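Local coordinates for resiniferatoxin-binding, phosphotriesterase-related protein (Rhodobacter sphaeroides 2.4.1, PDB 3K2G) that probably acts as a hydrolase of phosphoric esters, carrying two zinc ions in a TIM barrel of the phosphotriesterase family, at residues B[261-266]-B[275-280]; B[213-218]-B[243-248]; B[285-290]-B[333-338]; B[59-64]-B[76-81]. All coordinates share one frame; numbering follows the deposited sequence.

Contact 1: residues B[261-266]-B[275-280]; sequences FDMIGM and VQCPSD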
loop_
_atom_site.group_PDB
_atom_site.type_symbol
_atom_site.label_atom_id
_atom_site.label_comp_id
_atom_site.label_asym_id
_atom_site.label_seq_id
_atom_site.Cartn_x
_atom_site.Cartn_y
_atom_site.Cartn_z
ATOM N N PHE B 261 -0.816 -5.592 22.561
ATOM C CA PHE B 261 -2.061 -5.650 21.808
ATOM C C PHE B 261 -3.062 -6.261 22.788
ATOM O O PHE B 261 -3.420 -7.431 22.704
ATOM C CB PHE B 261 -1.878 -6.521 20.563
ATOM C CG PHE B 261 -1.026 -5.868 19.510
ATOM C CD1 PHE B 261 -1.600 -5.061 18.532
ATOM C CD2 PHE B 261 0.356 -6.012 19.532
ATOM C CE1 PHE B 261 -0.806 -4.400 17.593
ATOM C CE2 PHE B 261 1.158 -5.358 18.602
ATOM C CZ PHE B 261 0.578 -4.552 17.628
ATOM N N ASP B 262 -3.473 -5.431 23.741
ATOM C CA ASP B 262 -4.403 -5.812 24.796
ATOM C C ASP B 262 -5.873 -5.604 24.452
ATOM O O ASP B 262 -6.717 -5.649 25.339
ATOM C CB ASP B 262 -4.081 -5.018 26.067
ATOM C CG ASP B 262 -3.757 -3.558 25.781
ATOM O OD1 ASP B 262 -4.518 -2.906 25.032
ATOM O OD2 ASP B 262 -2.739 -3.061 26.310
HETATM N N MSE B 263 -6.187 -5.379 23.182
HETATM C CA MSE B 263 -7.580 -5.154 22.803
HETATM C C MSE B 263 -8.152 -6.251 21.917
HETATM O O MSE B 263 -9.156 -6.053 21.225
HETATM C CB MSE B 263 -7.716 -3.788 22.133
HETATM C CG MSE B 263 -7.496 -2.646 23.117
HETATM SE SE MSE B 263 -7.062 -0.918 22.377
HETATM C CE MSE B 263 -8.641 -0.670 21.257
ATOM N N ILE B 264 -7.513 -7.413 21.961
ATOM C CA ILE B 264 -7.954 -8.560 21.182
ATOM C C ILE B 264 -9.398 -8.904 21.506
ATOM O O ILE B 264 -9.742 -9.135 22.668
ATOM C CB ILE B 264 -7.125 -9.807 21.501
ATOM C CG1 ILE B 264 -5.649 -9.548 21.188
ATOM C CG2 ILE B 264 -7.688 -11.004 20.743
ATOM C CD1 ILE B 264 -5.378 -9.172 19.756
ATOM N N GLY B 265 -10.235 -8.958 20.479
ATOM C CA GLY B 265 -11.630 -9.296 20.694
ATOM C C GLY B 265 -12.529 -8.085 20.842
ATOM O O GLY B 265 -13.749 -8.199 20.678
HETATM N N MSE B 266 -11.934 -6.932 21.155
HETATM C CA MSE B 266 -12.694 -5.688 21.324
HETATM C C MSE B 266 -12.964 -5.053 19.973
HETATM O O MSE B 266 -12.046 -4.600 19.290
HETATM C CB MSE B 266 -11.931 -4.689 22.203
HETATM C CG MSE B 266 -12.548 -3.273 22.324
HETATM SE SE MSE B 266 -11.515 -2.253 23.575
HETATM C CE MSE B 266 -11.252 -0.489 22.714
ATOM N N VAL B 275 -13.991 6.878 17.707
ATOM C CA VAL B 275 -12.970 5.949 17.239
ATOM C C VAL B 275 -13.484 4.520 17.186
ATOM O O VAL B 275 -14.350 4.121 17.969
ATOM C CB VAL B 275 -11.704 6.009 18.124
ATOM C CG1 VAL B 275 -11.055 7.369 17.988
ATOM C CG2 VAL B 275 -12.061 5.733 19.580
ATOM N N GLN B 276 -12.933 3.752 16.251
ATOM C CA GLN B 276 -13.334 2.372 16.048
ATOM C C GLN B 276 -12.216 1.384 16.361
ATOM O O GLN B 276 -11.089 1.540 15.894
ATOM C CB GLN B 276 -13.772 2.189 14.591
ATOM C CG GLN B 276 -14.123 0.762 14.199
ATOM C CD GLN B 276 -15.445 0.305 14.779
ATOM O OE1 GLN B 276 -16.479 0.935 14.561
ATOM N NE2 GLN B 276 -15.422 -0.795 15.513
ATOM N N CYS B 277 -12.536 0.364 17.147
ATOM C CA CYS B 277 -11.561 -0.667 17.479
ATOM C C CYS B 277 -11.331 -1.499 16.231
ATOM O O CYS B 277 -12.285 -1.894 15.558
ATOM C CB CYS B 277 -12.089 -1.576 18.588
ATOM S SG CYS B 277 -12.358 -0.718 20.143
ATOM N N PRO B 278 -10.062 -1.796 15.916
ATOM C CA PRO B 278 -9.709 -2.589 14.737
ATOM C C PRO B 278 -10.124 -4.044 14.901
ATOM O O PRO B 278 -10.411 -4.488 16.013
ATOM C CB PRO B 278 -8.195 -2.428 14.665
ATOM C CG PRO B 278 -7.817 -2.434 16.111
ATOM C CD PRO B 278 -8.866 -1.512 16.732
ATOM N N SER B 279 -10.140 -4.780 13.792
ATOM C CA SER B 279 -10.521 -6.193 13.800
ATOM C C SER B 279 -9.340 -7.069 14.193
ATOM O O SER B 279 -8.189 -6.667 14.041
ATOM C CB SER B 279 -10.985 -6.620 12.413
ATOM O OG SER B 279 -9.880 -6.707 11.536
ATOM N N ASP B 280 -9.621 -8.278 14.666
ATOM C CA ASP B 280 -8.541 -9.176 15.055
ATOM C C ASP B 280 -7.672 -9.565 13.864
ATOM O O ASP B 280 -6.485 -9.856 14.024
ATOM C CB ASP B 280 -9.099 -10.419 15.747
ATOM C CG ASP B 280 -9.590 -10.120 17.152
ATOM O OD1 ASP B 280 -9.225 -9.045 17.693
ATOM O OD2 ASP B 280 -10.327 -10.958 17.719
HETATM O O HOH W 1 -9.309 -4.131 18.706
#
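D280 reaches across to the backbone of G265 and takes its N-H on OD1, 3.0 Å from G265 N to D280 OD1. The bond is nearly straight, 161° at the hydrogen, and uses the syn lone pair, the one beside the other carboxylate oxygen. G265 sits at the third position of a type II turn from M263 to M266, closed by the bond from M266 N to M263 O of 2.9 Å. At phi 95° it takes the left-handed backbone position usual for the third residue of such a turn.

The tight part of the contact lies at C277. CG of selenomethionine M266 is 3.4 Å from C277 SG, and CE of selenomethionine M263 lies 3.9 Å from the same sulfur. The modelled M266 CE is too near both C277 SG and M263 CE, so the position of that methyl is doubtful. W213 packs on M263 from outside the two segments.

Between the carbonyls of M266 and P278 the contact is looser. There a water sits 2.8 Å from M266 O and 2.9 Å from P278 O, placed to donate to each, though it has more acceptors in reach than protons to give.

D280 is the first residue of helix 280-292, behind S279 at the N-cap. D262, just ahead of the turn, hydrogen-bonds ND1 of the zinc ligand H238 through its OD1. The chemistry is thus that of a carboxylate, probably charged, accepting a turn N-H: it joins the start of helix 280-292 to the turn that follows D262.

Contact 2: residues B[213-218]-B[243-248]; sequences WFRLAH and HMDPVY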
loop_
_atom_site.group_PDB
_atom_site.type_symbol
_atom_site.label_atom_id
_atom_site.label_comp_id
_atom_site.label_asym_id
_atom_site.label_seq_id
_atom_site.Cartn_x
_atom_site.Cartn_y
_atom_site.Cartn_z
ATOM N N TRP B 213 -5.444 5.626 19.647
ATOM C CA TRP B 213 -5.791 6.154 18.319
ATOM C C TRP B 213 -4.948 7.384 18.051
ATOM O O TRP B 213 -5.180 8.069 17.081
ATOM C CB TRP B 213 -7.296 6.477 18.227
ATOM C CG TRP B 213 -8.140 5.270 18.067
ATOM C CD1 TRP B 213 -8.554 4.710 16.894
ATOM C CD2 TRP B 213 -8.665 4.457 19.113
ATOM N NE1 TRP B 213 -9.310 3.592 17.145
ATOM C CE2 TRP B 213 -9.394 3.412 18.503
ATOM C CE3 TRP B 213 -8.590 4.508 20.513
ATOM C CZ2 TRP B 213 -10.045 2.423 19.244
ATOM C CZ3 TRP B 213 -9.237 3.525 21.254
ATOM C CH2 TRP B 213 -9.956 2.496 20.616
ATOM N N PHE B 214 -3.978 7.669 18.917
ATOM C CA PHE B 214 -3.081 8.802 18.681
ATOM C C PHE B 214 -1.673 8.220 18.540
ATOM O O PHE B 214 -1.531 7.000 18.495
ATOM C CB PHE B 214 -3.150 9.824 19.824
ATOM C CG PHE B 214 -4.406 10.652 19.817
ATOM C CD1 PHE B 214 -4.436 11.902 19.198
ATOM C CD2 PHE B 214 -5.578 10.157 20.384
ATOM C CE1 PHE B 214 -5.617 12.646 19.143
ATOM C CE2 PHE B 214 -6.769 10.893 20.333
ATOM C CZ PHE B 214 -6.786 12.139 19.711
ATOM N N ARG B 215 -0.643 9.065 18.461
ATOM C CA ARG B 215 0.732 8.578 18.313
ATOM C C ARG B 215 1.684 9.256 19.301
ATOM O O ARG B 215 2.657 9.888 18.892
ATOM C CB ARG B 215 1.219 8.836 16.885
ATOM C CG ARG B 215 0.316 8.261 15.793
ATOM C CD ARG B 215 0.508 6.762 15.613
ATOM N NE ARG B 215 -0.343 6.232 14.553
ATOM C CZ ARG B 215 -1.595 5.821 14.728
ATOM N NH1 ARG B 215 -2.152 5.867 15.929
ATOM N NH2 ARG B 215 -2.293 5.377 13.695
ATOM N N LEU B 216 1.409 9.114 20.594
ATOM C CA LEU B 216 2.230 9.735 21.637
ATOM C C LEU B 216 3.268 8.803 22.268
ATOM O O LEU B 216 3.992 9.205 23.181
ATOM C CB LEU B 216 1.324 10.285 22.751
ATOM C CG LEU B 216 0.316 11.383 22.391
ATOM C CD1 LEU B 216 -0.559 11.702 23.600
ATOM C CD2 LEU B 216 1.057 12.626 21.935
ATOM N N ALA B 217 3.343 7.569 21.783
ATOM C CA ALA B 217 4.268 6.576 22.333
ATOM C C ALA B 217 5.740 6.987 22.404
ATOM O O ALA B 217 6.400 6.747 23.418
ATOM C CB ALA B 217 4.133 5.264 21.569
ATOM N N HIS B 218 6.268 7.592 21.341
ATOM C CA HIS B 218 7.669 7.996 21.364
ATOM C C HIS B 218 7.914 9.096 22.397
ATOM O O HIS B 218 8.969 9.133 23.026
ATOM C CB HIS B 218 8.134 8.435 19.972
ATOM C CG HIS B 218 8.536 7.294 19.083
ATOM N ND1 HIS B 218 9.644 6.513 19.329
ATOM C CD2 HIS B 218 7.960 6.784 17.968
ATOM C CE1 HIS B 218 9.734 5.573 18.407
ATOM N NE2 HIS B 218 8.721 5.714 17.569
ATOM N N HIS B 243 -2.275 -0.380 14.327
ATOM C CA HIS B 243 -1.864 -1.513 13.503
ATOM C C HIS B 243 -1.501 -1.115 12.072
ATOM O O HIS B 243 -0.714 -1.796 11.421
ATOM C CB HIS B 243 -2.989 -2.544 13.440
ATOM C CG HIS B 243 -4.175 -2.091 12.645
ATOM N ND1 HIS B 243 -4.255 -2.239 11.276
ATOM C CD2 HIS B 243 -5.320 -1.473 13.024
ATOM C CE1 HIS B 243 -5.399 -1.734 10.848
ATOM N NE2 HIS B 243 -6.063 -1.263 11.888
HETATM N N MSE B 244 -2.090 -0.025 11.590
HETATM C CA MSE B 244 -1.848 0.450 10.224
HETATM C C MSE B 244 -0.665 1.399 10.102
HETATM O O MSE B 244 -0.470 2.027 9.061
HETATM C CB MSE B 244 -3.098 1.143 9.657
HETATM C CG MSE B 244 -4.214 1.433 10.653
HETATM SE SE MSE B 244 -3.780 2.693 12.093
HETATM C CE MSE B 244 -4.167 4.399 11.166
ATOM N N ASP B 245 0.123 1.498 11.165
ATOM C CA ASP B 245 1.285 2.372 11.177
ATOM C C ASP B 245 2.489 1.512 11.584
ATOM O O ASP B 245 3.025 1.664 12.679
ATOM C CB ASP B 245 1.057 3.504 12.194
ATOM C CG ASP B 245 2.026 4.657 12.018
ATOM O OD1 ASP B 245 3.088 4.449 11.395
ATOM O OD2 ASP B 245 1.733 5.767 12.516
ATOM N N PRO B 246 2.927 0.596 10.700
ATOM C CA PRO B 246 4.066 -0.287 10.987
ATOM C C PRO B 246 5.385 0.393 11.364
ATOM O O PRO B 246 6.153 -0.140 12.170
ATOM C CB PRO B 246 4.178 -1.137 9.720
ATOM C CG PRO B 246 3.624 -0.240 8.654
ATOM C CD PRO B 246 2.423 0.368 9.335
ATOM N N VAL B 247 5.659 1.554 10.779
ATOM C CA VAL B 247 6.888 2.265 11.105
ATOM C C VAL B 247 6.832 2.680 12.577
ATOM O O VAL B 247 7.765 2.446 13.342
ATOM C CB VAL B 247 7.068 3.507 10.198
ATOM C CG1 VAL B 247 8.225 4.373 10.703
ATOM C CG2 VAL B 247 7.333 3.055 8.765
ATOM N N TYR B 248 5.720 3.292 12.964
ATOM C CA TYR B 248 5.507 3.727 14.338
ATOM C C TYR B 248 5.685 2.549 15.295
ATOM O O TYR B 248 6.495 2.607 16.216
ATOM C CB TYR B 248 4.092 4.295 14.467
ATOM C CG TYR B 248 3.635 4.644 15.869
ATOM C CD1 TYR B 248 4.167 5.739 16.551
ATOM C CD2 TYR B 248 2.596 3.932 16.474
ATOM C CE1 TYR B 248 3.667 6.126 17.794
ATOM C CE2 TYR B 248 2.088 4.311 17.719
ATOM C CZ TYR B 248 2.626 5.411 18.371
ATOM O OH TYR B 248 2.107 5.807 19.584
HETATM O O HOH W 2 -0.522 5.024 20.126
#
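A bend at chi2 of R215 (-78°) lays its CD over the ring of Y248, which chi1 of 173° swings out opposite its own backbone N to meet it. The two residues sit where the loops after barrel strands 206-208 and 234-236 run into helices 217-226 and 246-255, neighbouring beta-alpha units of the TIM barrel. CD of R215 stands 3.5 Å from the centroid of the Y248 ring, almost straight above it, a clear CH-pi contact; the guanidinium farther on is too distant for more than a weak cation-pi attraction.

Beyond CD, the R215 chain turns to D245. NE of R215 gives a salt bridge to OD2 of D245 at 2.9 Å, using the anti lone pair. D245 is the N-cap residue of helix 246-255, and its OD1 takes the capping bond from Y248 N at 3.3 Å, met from above the carboxylate plane. One aspartate thus holds both the arginine and the start of the helix that carries the tyrosine.

NH1 of R215 folds back onto F214 O at 2.9 Å; together with the NE bond, both partners lying near the guanidinium plane, this fixes how the group is turned. A water bridges F214 O and Y248 OH, though the hydroxyl's position is somewhat doubtful. H218, alongside Y248, bonds T251 through NE2. H293 of a third subunit packs against D245. At the guanidinium edge, and in its plane, CE of selenomethionine M244 lies 3.3 Å from R215 NH2.

Contact 3: residues B[285-290]-B[333-338]; sequences RAILGL and HGLDDA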
loop_
_atom_site.group_PDB
_atom_site.type_symbol
_atom_site.label_atom_id
_atom_site.label_comp_id
_atom_site.label_asym_id
_atom_site.label_seq_id
_atom_site.Cartn_x
_atom_site.Cartn_y
_atom_site.Cartn_z
ATOM N N ARG B 285 -2.362 -9.318 11.364
ATOM C CA ARG B 285 -1.430 -8.942 10.305
ATOM C C ARG B 285 -0.333 -8.013 10.813
ATOM O O ARG B 285 0.823 -8.144 10.415
ATOM C CB ARG B 285 -2.160 -8.283 9.134
ATOM C CG ARG B 285 -2.818 -9.264 8.181
ATOM C CD ARG B 285 -3.113 -8.598 6.835
ATOM N NE ARG B 285 -4.103 -7.530 6.957
ATOM C CZ ARG B 285 -5.405 -7.734 7.146
ATOM N NH1 ARG B 285 -5.881 -8.969 7.229
ATOM N NH2 ARG B 285 -6.231 -6.704 7.263
ATOM N N ALA B 286 -0.692 -7.074 11.685
ATOM C CA ALA B 286 0.289 -6.147 12.239
ATOM C C ALA B 286 1.309 -6.919 13.075
ATOM O O ALA B 286 2.502 -6.606 13.071
ATOM C CB ALA B 286 -0.404 -5.097 13.101
ATOM N N ILE B 287 0.820 -7.924 13.796
ATOM C CA ILE B 287 1.668 -8.758 14.637
ATOM C C ILE B 287 2.617 -9.575 13.757
ATOM O O ILE B 287 3.803 -9.708 14.064
ATOM C CB ILE B 287 0.801 -9.699 15.516
ATOM C CG1 ILE B 287 0.049 -8.870 16.568
ATOM C CG2 ILE B 287 1.663 -10.755 16.177
ATOM C CD1 ILE B 287 -0.987 -9.658 17.367
ATOM N N LEU B 288 2.090 -10.117 12.663
ATOM C CA LEU B 288 2.903 -10.896 11.736
ATOM C C LEU B 288 4.044 -10.032 11.226
ATOM O O LEU B 288 5.197 -10.463 11.190
ATOM C CB LEU B 288 2.061 -11.360 10.550
ATOM C CG LEU B 288 1.491 -12.778 10.607
ATOM C CD1 LEU B 288 0.719 -12.991 11.902
ATOM C CD2 LEU B 288 0.594 -12.993 9.389
ATOM N N GLY B 289 3.701 -8.810 10.831
ATOM C CA GLY B 289 4.694 -7.881 10.328
ATOM C C GLY B 289 5.751 -7.569 11.371
ATOM O O GLY B 289 6.946 -7.610 11.082
ATOM N N LEU B 290 5.318 -7.249 12.585
ATOM C CA LEU B 290 6.275 -6.949 13.638
ATOM C C LEU B 290 7.230 -8.130 13.780
ATOM O O LEU B 290 8.438 -7.941 13.906
ATOM C CB LEU B 290 5.554 -6.672 14.962
ATOM C CG LEU B 290 4.922 -5.281 15.098
ATOM C CD1 LEU B 290 4.056 -5.241 16.345
ATOM C CD2 LEU B 290 6.015 -4.207 15.169
ATOM N N HIS B 333 -2.790 -17.197 10.197
ATOM C CA HIS B 333 -2.003 -16.144 9.571
ATOM C C HIS B 333 -0.545 -16.525 9.319
ATOM O O HIS B 333 0.168 -15.802 8.628
ATOM C CB HIS B 333 -2.044 -14.861 10.408
ATOM C CG HIS B 333 -3.242 -14.003 10.145
ATOM N ND1 HIS B 333 -4.504 -14.325 10.595
ATOM C CD2 HIS B 333 -3.371 -12.838 9.468
ATOM C CE1 HIS B 333 -5.357 -13.394 10.211
ATOM N NE2 HIS B 333 -4.695 -12.481 9.524
ATOM N N GLY B 334 -0.092 -17.636 9.886
ATOM C CA GLY B 334 1.281 -18.045 9.646
ATOM C C GLY B 334 2.182 -18.316 10.840
ATOM O O GLY B 334 3.302 -18.793 10.660
ATOM N N LEU B 335 1.722 -18.024 12.052
ATOM C CA LEU B 335 2.550 -18.269 13.231
ATOM C C LEU B 335 2.478 -19.717 13.698
ATOM O O LEU B 335 1.402 -20.313 13.724
ATOM C CB LEU B 335 2.133 -17.353 14.384
ATOM C CG LEU B 335 2.485 -15.872 14.290
ATOM C CD1 LEU B 335 2.045 -15.182 15.578
ATOM C CD2 LEU B 335 3.989 -15.699 14.077
ATOM N N ASP B 336 3.625 -20.282 14.070
ATOM C CA ASP B 336 3.654 -21.659 14.550
ATOM C C ASP B 336 3.479 -21.702 16.061
ATOM O O ASP B 336 3.493 -20.664 16.718
ATOM C CB ASP B 336 4.962 -22.363 14.156
ATOM C CG ASP B 336 6.200 -21.656 14.679
ATOM O OD1 ASP B 336 6.119 -20.994 15.734
ATOM O OD2 ASP B 336 7.266 -21.783 14.038
ATOM N N ASP B 337 3.320 -22.905 16.602
ATOM C CA ASP B 337 3.116 -23.089 18.037
ATOM C C ASP B 337 4.226 -22.475 18.886
ATOM O O ASP B 337 3.975 -22.019 20.001
ATOM C CB ASP B 337 2.994 -24.580 18.368
ATOM C CG ASP B 337 4.340 -25.281 18.413
ATOM O OD1 ASP B 337 5.050 -25.284 17.381
ATOM O OD2 ASP B 337 4.688 -25.828 19.485
ATOM N N ALA B 338 5.452 -22.476 18.367
ATOM C CA ALA B 338 6.587 -21.910 19.092
ATOM C C ALA B 338 6.352 -20.425 19.302
ATOM O O ALA B 338 6.602 -19.886 20.381
ATOM C CB ALA B 338 7.880 -22.128 18.307
#
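L288 pushes its two methyls against H333 and L335. CD2 lies 3.4 Å from H333 CB and approaches the imidazole at its edge, in the ring plane; the two side chains cross at about a right angle. CD2 is also only 2.9 Å from H333 O, and chi1 of L288, -97°, is well off a staggered value, so the placement of this methyl looks strained and is best read with some caution. CD1 also touches H333 CB and reaches on to L335 CG, 4.1 Å away.

R285 CG meets the edge of the same ring, 3.8 Å from H333 CD2, an aliphatic contact. The guanidinium beyond it has a long, weak ion pair with E282 of a second subunit. Deeper in, I287 CG2 only grazes L335 CD1 at 4.5 Å; I287 also packs on strands 258-261 and 299-301 and on F326.

The next shell sets these groups. H333 ND1 is hydrogen-bonded to R329 O in the last turn of helix 321-332, which fixes how the ring is turned. G334, with positive phi, ends that helix in a Schellman motif, and L335 then tucks back onto L330. D336 follows as N-cap of helix 337-352, its OD1 accepting from A339 N.

The contact is surface packing away from the zinc site: helix 280-292, which lies on the barrel strands, meets the tight helix-to-helix link between 321-332 and 337-352 on the periphery of a TIM barrel.

Contact 4: residues B[59-64]-B[76-81]; sequences APISIE and NKHNIA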
loop_
_atom_site.group_PDB
_atom_site.type_symbol
_atom_site.label_atom_id
_atom_site.label_comp_id
_atom_site.label_asym_id
_atom_site.label_seq_id
_atom_site.Cartn_x
_atom_site.Cartn_y
_atom_site.Cartn_z
ATOM N N ALA B 59 -31.064 1.539 31.385
ATOM C CA ALA B 59 -31.372 0.113 31.301
ATOM C C ALA B 59 -30.223 -0.819 31.669
ATOM O O ALA B 59 -29.051 -0.487 31.496
ATOM C CB ALA B 59 -31.867 -0.228 29.895
ATOM N N PRO B 60 -30.553 -2.009 32.190
ATOM C CA PRO B 60 -29.525 -2.979 32.565
ATOM C C PRO B 60 -29.074 -3.677 31.284
ATOM O O PRO B 60 -29.749 -3.579 30.256
ATOM C CB PRO B 60 -30.274 -3.916 33.502
ATOM C CG PRO B 60 -31.637 -3.969 32.874
ATOM C CD PRO B 60 -31.902 -2.516 32.510
ATOM N N ILE B 61 -27.943 -4.372 31.325
ATOM C CA ILE B 61 -27.486 -5.055 30.124
ATOM C C ILE B 61 -28.349 -6.286 29.871
ATOM O O ILE B 61 -28.478 -7.155 30.734
ATOM C CB ILE B 61 -26.009 -5.503 30.235
ATOM C CG1 ILE B 61 -25.097 -4.282 30.386
ATOM C CG2 ILE B 61 -25.614 -6.289 28.992
ATOM C CD1 ILE B 61 -23.663 -4.636 30.717
ATOM N N SER B 62 -28.952 -6.343 28.688
ATOM C CA SER B 62 -29.784 -7.476 28.297
ATOM C C SER B 62 -29.485 -7.790 26.835
ATOM O O SER B 62 -29.121 -6.899 26.067
ATOM C CB SER B 62 -31.274 -7.146 28.454
ATOM O OG SER B 62 -31.679 -6.155 27.525
ATOM N N ILE B 63 -29.652 -9.052 26.454
ATOM C CA ILE B 63 -29.383 -9.495 25.088
ATOM C C ILE B 63 -30.050 -8.626 24.019
ATOM O O ILE B 63 -29.512 -8.450 22.918
ATOM C CB ILE B 63 -29.819 -10.979 24.901
ATOM C CG1 ILE B 63 -29.371 -11.496 23.532
ATOM C CG2 ILE B 63 -31.338 -11.118 25.040
ATOM C CD1 ILE B 63 -29.612 -12.979 23.348
ATOM N N GLU B 64 -31.212 -8.067 24.350
ATOM C CA GLU B 64 -31.966 -7.237 23.416
ATOM C C GLU B 64 -31.331 -5.912 23.010
ATOM O O GLU B 64 -31.709 -5.340 21.986
ATOM C CB GLU B 64 -33.367 -6.951 23.973
ATOM C CG GLU B 64 -34.231 -8.183 24.198
ATOM C CD GLU B 64 -33.924 -8.899 25.503
ATOM O OE1 GLU B 64 -33.232 -8.308 26.361
ATOM O OE2 GLU B 64 -34.392 -10.047 25.678
ATOM N N ASN B 76 -24.209 3.094 28.694
ATOM C CA ASN B 76 -24.867 2.304 29.738
ATOM C C ASN B 76 -24.181 2.360 31.102
ATOM O O ASN B 76 -23.034 1.940 31.247
ATOM C CB ASN B 76 -24.956 0.840 29.280
ATOM C CG ASN B 76 -26.013 0.049 30.029
ATOM O OD1 ASN B 76 -27.208 0.167 29.748
ATOM N ND2 ASN B 76 -25.580 -0.760 30.987
ATOM N N LYS B 77 -24.897 2.862 32.107
ATOM C CA LYS B 77 -24.355 2.964 33.460
ATOM C C LYS B 77 -24.050 1.604 34.085
ATOM O O LYS B 77 -23.060 1.448 34.797
ATOM C CB LYS B 77 -25.329 3.726 34.371
ATOM C CG LYS B 77 -25.468 5.203 34.051
ATOM C CD LYS B 77 -26.447 5.880 35.002
ATOM C CE LYS B 77 -26.581 7.363 34.695
ATOM N NZ LYS B 77 -27.532 8.034 35.625
ATOM N N HIS B 78 -24.904 0.624 33.819
ATOM C CA HIS B 78 -24.740 -0.721 34.366
ATOM C C HIS B 78 -23.503 -1.429 33.815
ATOM O O HIS B 78 -22.925 -2.300 34.467
ATOM C CB HIS B 78 -25.989 -1.553 34.048
ATOM C CG HIS B 78 -25.899 -2.982 34.486
ATOM N ND1 HIS B 78 -25.665 -3.350 35.794
ATOM C CD2 HIS B 78 -26.046 -4.136 33.793
ATOM C CE1 HIS B 78 -25.674 -4.667 35.888
ATOM N NE2 HIS B 78 -25.903 -5.169 34.688
ATOM N N ASN B 79 -23.100 -1.033 32.614
ATOM C CA ASN B 79 -21.963 -1.627 31.916
ATOM C C ASN B 79 -20.586 -1.188 32.413
ATOM O O ASN B 79 -19.661 -1.994 32.492
ATOM C CB ASN B 79 -22.092 -1.303 30.423
ATOM C CG ASN B 79 -21.008 -1.942 29.576
ATOM O OD1 ASN B 79 -20.772 -3.145 29.646
ATOM N ND2 ASN B 79 -20.355 -1.135 28.749
ATOM N N ILE B 80 -20.463 0.088 32.757
ATOM C CA ILE B 80 -19.189 0.655 33.174
ATOM C C ILE B 80 -18.712 0.432 34.608
ATOM O O ILE B 80 -18.324 1.371 35.302
ATOM C CB ILE B 80 -19.159 2.169 32.853
ATOM C CG1 ILE B 80 -20.293 2.887 33.583
ATOM C CG2 ILE B 80 -19.302 2.375 31.347
ATOM C CD1 ILE B 80 -20.382 4.369 33.258
ATOM N N ALA B 81 -18.730 -0.821 35.039
ATOM C CA ALA B 81 -18.253 -1.184 36.363
ATOM C C ALA B 81 -18.292 -2.691 36.550
ATOM O O ALA B 81 -19.345 -3.319 36.445
ATOM C CB ALA B 81 -19.081 -0.493 37.451
#
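N79 OD1 takes a hydrogen bond from M309 N, and the CD1 methyl of I61 rests against N79 OD1 at 3.4 Å. The amide nitrogen, N79 ND2, is in turn bonded to P73 O, so both ends of this buried amide are satisfied; the two bonds fix how it is turned, and I61 packs against it. I61 gets there with an extended tail: CG1 lies opposite its own carbonyl carbon (chi1 -63°), and chi2 of 171° carries CD1 on to N79, where it also meets CB at 3.7 Å.

Nearer the backbone, the same side chain crosses the imidazole of H78 at about a right angle. H78 CD2 is 3.5 Å from I61 CG1 and only 3.1 Å from I61 N, while P60 CA flanks that carbon at 3.9 Å. H78 CD2 thus packs against the P60-I61 backbone at the more exposed border of the contact.

The third point of contact is N76, whose side chain is directed at A59 O, with N76 CG 3.4 Å from that oxygen. Its amide is probably turned over in the model, so the roles of its O and N stay doubtful. N76 O accepts from N79 N at 3.3 Å, a bond that closes a compact turn.

Around the contact, K308 NZ is hydrogen-bonded to the carbonyls of H78 and A81, and I80 pairs with C41 of the dithiol pocket through the backbone. Two ends of one excursion are closed together here, flanking helix 66-70, in the long connection between the first strand of the TIM barrel and helix 85-97, with the N79 side chain about 10 Å from the bound dithiol.

Overall arrangement
From the N terminus, contact 4 comes first and closes the excursion around helix 66-70. Contact 2 follows, joining the starts of helices 217-226 and 246-255 across one beta-alpha unit; contact 1 then closes the loop that carries the small hairpin 269-270/275-276, and contact 3 joins helix 280-292 to the link ahead of helix 337-352. All four are in series, with none nested or crossed. Contacts 1, 2 and 3 nonetheless touch: W213 NE1 meets Q276 O, F261 packs on L290, and H243 CB lies on A286 CB. They form a connected patch running from the strand ends to the outer helices, whereas contact 4 stands apart, its centre about 21 Å from that of contact 1.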